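Side-chain contact in lipoprotein (Bacillus anthracis, PDB 4JG9), which is of unknown function but is probably a lipid-anchored membrane protein and may bind lipid: residues F45-S48 against V49-D52. Sequence-based numbering, arbitrary orientation.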
ATOM      1  N   PHE A  45      -7.268  -2.774  -9.823  1.00 48.19           N
ATOM      2  CA  PHE A  45      -8.213  -1.823  -9.281  1.00 47.92           C
ATOM      3  C   PHE A  45      -8.510  -0.708 -10.263  1.00 50.86           C
ATOM      4  O   PHE A  45      -7.609  -0.078 -10.791  1.00 54.70           O
ATOM      5  CB  PHE A  45      -7.715  -1.203  -7.985  1.00 47.10           C
ATOM      6  CG  PHE A  45      -8.524  -0.023  -7.548  1.00 51.33           C
ATOM      7  CD1 PHE A  45      -9.721  -0.197  -6.893  1.00 46.78           C
ATOM      8  CD2 PHE A  45      -8.102   1.259  -7.821  1.00 49.20           C
ATOM      9  CE1 PHE A  45     -10.476   0.884  -6.501  1.00 45.19           C
ATOM     10  CE2 PHE A  45      -8.853   2.346  -7.433  1.00 47.51           C
ATOM     11  CZ  PHE A  45     -10.041   2.157  -6.771  1.00 44.87           C
ATOM     12  N   HIS A  46      -9.792  -0.472 -10.492  1.00 51.65           N
ATOM     13  CA  HIS A  46     -10.234   0.601 -11.357  1.00 52.49           C
ATOM     14  C   HIS A  46     -11.267   1.418 -10.617  1.00 53.30           C
ATOM     15  O   HIS A  46     -12.042   0.891  -9.838  1.00 52.54           O
ATOM     16  CB  HIS A  46     -10.830   0.054 -12.649  1.00 64.06           C
ATOM     17  CG  HIS A  46      -9.962  -0.949 -13.336  1.00 86.70           C
ATOM     18  ND1 HIS A  46      -8.790  -0.608 -13.973  1.00 91.75           N
ATOM     19  CD2 HIS A  46     -10.096  -2.287 -13.489  1.00 91.94           C
ATOM     20  CE1 HIS A  46      -8.238  -1.693 -14.485  1.00 91.26           C
ATOM     21  NE2 HIS A  46      -9.011  -2.725 -14.204  1.00 92.75           N
ATOM     22  N   LEU A  47     -11.276   2.713 -10.871  1.00 57.88           N
ATOM     23  CA  LEU A  47     -12.203   3.611 -10.212  1.00 56.78           C
ATOM     24  C   LEU A  47     -13.648   3.287 -10.551  1.00 58.60           C
ATOM     25  O   LEU A  47     -14.555   3.591  -9.793  1.00 61.72           O
ATOM     26  CB  LEU A  47     -11.880   5.063 -10.538  1.00 55.79           C
ATOM     27  CG  LEU A  47     -10.834   5.679  -9.618  1.00 59.38           C
ATOM     28  CD1 LEU A  47     -10.590   7.131  -9.975  1.00 62.56           C
ATOM     29  CD2 LEU A  47     -11.282   5.562  -8.176  1.00 54.85           C
ATOM     30  N   SER A  48     -13.871   2.705 -11.714  1.00 54.67           N
ATOM     31  CA  SER A  48     -15.241   2.441 -12.136  1.00 55.40           C
ATOM     32  C   SER A  48     -16.048   1.637 -11.118  1.00 55.11           C
ATOM     33  O   SER A  48     -17.272   1.657 -11.181  1.00 57.74           O
ATOM     34  CB  SER A  48     -15.277   1.740 -13.495  1.00 59.60           C
ATOM     35  OG  SER A  48     -14.585   0.502 -13.455  1.00 61.82           O
ATOM     36  N   VAL A  49     -15.388   0.944 -10.184  1.00 49.92           N
ATOM     37  CA  VAL A  49     -16.133   0.213  -9.153  1.00 48.43           C
ATOM     38  C   VAL A  49     -16.905   1.169  -8.254  1.00 52.78           C
ATOM     39  O   VAL A  49     -17.819   0.749  -7.552  1.00 58.82           O
ATOM     40  CB  VAL A  49     -15.252  -0.690  -8.254  1.00 47.62           C
ATOM     41  CG1 VAL A  49     -14.685  -1.846  -9.060  1.00 47.46           C
ATOM     42  CG2 VAL A  49     -14.149   0.113  -7.581  1.00 43.39           C
ATOM     43  N   LEU A  50     -16.530   2.445  -8.265  1.00 52.34           N
ATOM     44  CA  LEU A  50     -17.234   3.450  -7.471  1.00 57.18           C
ATOM     45  C   LEU A  50     -18.575   3.868  -8.070  1.00 66.93           C
ATOM     46  O   LEU A  50     -19.371   4.528  -7.396  1.00 70.00           O
ATOM     47  CB  LEU A  50     -16.381   4.706  -7.319  1.00 55.35           C
ATOM     48  CG  LEU A  50     -15.094   4.602  -6.516  1.00 58.12           C
ATOM     49  CD1 LEU A  50     -14.429   5.970  -6.439  1.00 59.48           C
ATOM     50  CD2 LEU A  50     -15.379   4.050  -5.134  1.00 57.88           C
ATOM     51  N   LYS A  51     -18.812   3.508  -9.331  1.00 71.87           N
ATOM     52  CA  LYS A  51     -19.916   4.083 -10.109  1.00 80.02           C
ATOM     53  C   LYS A  51     -21.312   4.016  -9.476  1.00 80.41           C
ATOM     54  O   LYS A  51     -22.040   5.016  -9.449  1.00 82.36           O
ATOM     55  CB  LYS A  51     -19.944   3.513 -11.540  1.00 88.82           C
ATOM     56  CG  LYS A  51     -20.328   2.030 -11.608  1.00 99.31           C
ATOM     57  CD  LYS A  51     -20.359   1.479 -13.033  1.00107.15           C
ATOM     58  CE  LYS A  51     -20.872   0.036 -13.038  1.00109.55           C
ATOM     59  NZ  LYS A  51     -21.272  -0.444 -14.389  1.00111.36           N
ATOM     60  N   ASP A  52     -21.664   2.865  -8.918  1.00 78.29           N
ATOM     61  CA  ASP A  52     -23.022   2.670  -8.426  1.00 76.03           C
ATOM     62  C   ASP A  52     -23.079   2.511  -6.923  1.00 71.67           C
ATOM     63  O   ASP A  52     -24.056   1.992  -6.390  1.00 72.84           O
ATOM     64  CB  ASP A  52     -23.631   1.432  -9.075  1.00 80.19           C
ATOM     65  CG  ASP A  52     -23.771   1.572 -10.567  1.00 86.86           C
ATOM     66  OD1 ASP A  52     -24.291   2.616 -11.025  1.00 88.28           O
ATOM     67  OD2 ASP A  52     -23.338   0.641 -11.278  1.00 89.67           O
TER
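Leu-47 and Leu-50 run alongside each other in the same direction, CD2 of Leu-47 meeting CD1 of Leu-50 at 3.6 Å, an illustration of how a single 3-10 turn brings residues i and i+3 onto one flank. Four residues separate the other pair, in which the side chain of Val-49 runs slantwise past the Phe-45 ring, its CG2 methyl 3.9 Å from CE1. A chi1 of -68° sets CG1 of Val-49 anti to the carbonyl carbon and leaves CG2 in the cleft between N and C, which also brings it against His-46 O, 3.2 Å away. The leucine pair is set by the backbone bond from Leu-50 N to Leu-47 O, 2.7 Å long and nearly straight (166°), whereas the weak bond from Val-49 N to His-46 O, at 3.4 Å, steadies only the valine end of the other pair. The turn packs on strands 102-110 and 153-161 of an antiparallel sheet: Phe-45 inserts against Ile-107, Leu-109 and Tyr-160, Val-49 rests on Asn-158 and Tyr-160, and Leu-50 on Val-156, while Gln-168 NE2 binds the carbonyl oxygen of Val-49. On the exposed side, Lys-51 N donates to Ser-48 O, and CG of Lys-51 lies 3.1 Å from that same Ser-48 oxygen.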